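PDB 3E2V: 3'-5'-exonuclease from Saccharomyces cerevisiae, which cuts double-stranded DNA as a probably magnesium-dependent endonuclease of the TatD family and also degrades it from the 3' end. Local coordinates for residues A[251-255]-A[300-304]. Residues are numbered along the deposited sequence; the frame is centred on the assembly and turned at random.
With MG (magnesium ion), chain E.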
loop_
_atom_site.group_PDB
_atom_site.type_symbol
_atom_site.label_atom_id
_atom_site.label_comp_id
_atom_site.label_asym_id
_atom_site.label_seq_id
_atom_site.Cartn_x
_atom_site.Cartn_y
_atom_site.Cartn_z
ATOM N N VAL A 251 3.170 -0.444 -8.830
ATOM C CA VAL A 251 2.004 0.235 -8.276
ATOM C C VAL A 251 2.451 1.326 -7.328
ATOM O O VAL A 251 3.113 1.047 -6.317
ATOM C CB VAL A 251 1.087 -0.775 -7.550
ATOM C CG1 VAL A 251 -0.075 -0.056 -6.864
ATOM C CG2 VAL A 251 0.583 -1.852 -8.530
ATOM N N VAL A 252 2.121 2.573 -7.677
ATOM C CA VAL A 252 2.441 3.701 -6.821
ATOM C C VAL A 252 1.253 3.978 -5.902
ATOM O O VAL A 252 0.267 4.603 -6.314
ATOM C CB VAL A 252 2.835 4.959 -7.661
ATOM C CG1 VAL A 252 3.262 6.121 -6.730
ATOM C CG2 VAL A 252 3.934 4.632 -8.686
ATOM N N HIS A 253 1.374 3.519 -4.658
ATOM C CA HIS A 253 0.322 3.568 -3.622
ATOM C C HIS A 253 0.028 5.001 -3.189
ATOM O O HIS A 253 0.921 5.858 -3.150
ATOM C CB HIS A 253 0.785 2.667 -2.420
ATOM C CG HIS A 253 0.093 2.884 -1.096
ATOM N ND1 HIS A 253 -1.275 2.790 -0.921
ATOM C CD2 HIS A 253 0.614 3.096 0.145
ATOM C CE1 HIS A 253 -1.571 2.979 0.356
ATOM N NE2 HIS A 253 -0.445 3.176 1.024
ATOM N N SER A 254 -1.234 5.267 -2.873
ATOM C CA SER A 254 -1.594 6.483 -2.135
ATOM C C SER A 254 -1.035 7.766 -2.767
ATOM O O SER A 254 -0.372 8.567 -2.104
ATOM C CB SER A 254 -1.140 6.352 -0.669
ATOM O OG SER A 254 -1.755 7.365 0.122
ATOM N N PHE A 255 -1.293 7.938 -4.063
ATOM C CA PHE A 255 -0.744 9.067 -4.794
ATOM C C PHE A 255 -1.415 10.393 -4.445
ATOM O O PHE A 255 -2.640 10.523 -4.544
ATOM C CB PHE A 255 -0.871 8.835 -6.295
ATOM C CG PHE A 255 -0.312 9.966 -7.102
ATOM C CD1 PHE A 255 1.070 10.130 -7.201
ATOM C CD2 PHE A 255 -1.147 10.894 -7.719
ATOM C CE1 PHE A 255 1.617 11.180 -7.938
ATOM C CE2 PHE A 255 -0.589 11.963 -8.459
ATOM C CZ PHE A 255 0.784 12.093 -8.560
ATOM N N LEU A 300 -7.959 1.439 -6.832
ATOM C CA LEU A 300 -8.656 2.033 -5.688
ATOM C C LEU A 300 -8.165 1.422 -4.384
ATOM O O LEU A 300 -7.824 0.231 -4.316
ATOM C CB LEU A 300 -10.163 1.784 -5.820
ATOM C CG LEU A 300 -10.849 2.396 -7.038
ATOM C CD1 LEU A 300 -12.304 1.909 -7.142
ATOM C CD2 LEU A 300 -10.801 3.900 -6.881
ATOM N N GLU A 301 -8.170 2.240 -3.333
ATOM C CA GLU A 301 -7.717 1.819 -2.009
ATOM C C GLU A 301 -8.312 2.745 -0.990
ATOM O O GLU A 301 -8.730 3.866 -1.326
ATOM C CB GLU A 301 -6.186 1.858 -1.878
ATOM C CG GLU A 301 -5.520 2.908 -2.755
ATOM C CD GLU A 301 -4.129 3.291 -2.260
ATOM O OE1 GLU A 301 -4.003 3.667 -1.079
ATOM O OE2 GLU A 301 -3.183 3.237 -3.060
ATOM N N THR A 302 -8.372 2.275 0.257
ATOM C CA THR A 302 -8.830 3.145 1.347
ATOM C C THR A 302 -7.689 3.727 2.174
ATOM O O THR A 302 -7.807 4.829 2.729
ATOM C CB THR A 302 -9.785 2.437 2.348
ATOM O OG1 THR A 302 -9.127 1.305 2.948
ATOM C CG2 THR A 302 -11.103 2.043 1.691
ATOM N N ASP A 303 -6.573 2.997 2.277
ATOM C CA ASP A 303 -5.514 3.319 3.263
ATOM C C ASP A 303 -6.042 3.244 4.694
ATOM O O ASP A 303 -5.425 3.807 5.614
ATOM C CB ASP A 303 -4.838 4.676 2.978
ATOM C CG ASP A 303 -3.414 4.719 3.478
ATOM O OD1 ASP A 303 -2.709 3.684 3.363
ATOM O OD2 ASP A 303 -2.992 5.788 3.982
ATOM N N ALA A 304 -7.150 2.521 4.885
ATOM C CA ALA A 304 -7.735 2.410 6.236
ATOM C C ALA A 304 -6.641 1.962 7.234
ATOM O O ALA A 304 -5.821 1.087 6.920
ATOM C CB ALA A 304 -8.870 1.455 6.222
HETATM MG MG MG E . -0.479 3.862 3.125
HETATM O O HOH W 1 -0.428 5.855 2.865
HETATM O O HOH W 2 -0.405 4.222 5.153
HETATM O O HOH W 3 -0.218 1.883 3.623
HETATM O O HOH W 4 2.055 4.300 2.955
#
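H253 meets E301 and D303 through different atoms of its imidazole, at the C-terminal ends of strands 250-252 and 298-300 of the TatD TIM-type barrel. With CG anti to the backbone N (chi1 162°), H253 turns NE2 onto the magnesium ion at 2.2 Å and ND1 onto the carboxylate of E301. H253 ND1 donates to E301 OE2 over 2.9 Å (N-H...O angle 151°). Ring and carboxylate planes lie 9° apart, and the carboxylate meets the ring at its ND1 edge, not over a face. S254 N donates to the same E301 OE2 at 2.8 Å from the other face of the carboxylate plane, while S254 CB sits 3.5 Å above the centre of the H253 ring. N277 holds both S254 OG and E301 OE1, and a lysine in place of E301 would probably leave ND1 of H253 and N of S254 without their acceptor and the ring held less firmly, though still by its NE2-metal bond. D303 OD1, which also accepts from N20 ND2, binds the ion at 2.2 Å; E161, another magnesium ligand, lies near H253 but does not bind here. Three waters bind closely, a fourth more distantly. The chemistry implies a second-shell carboxylate that orients H253 and probably makes NE2 a stronger donor to the metal.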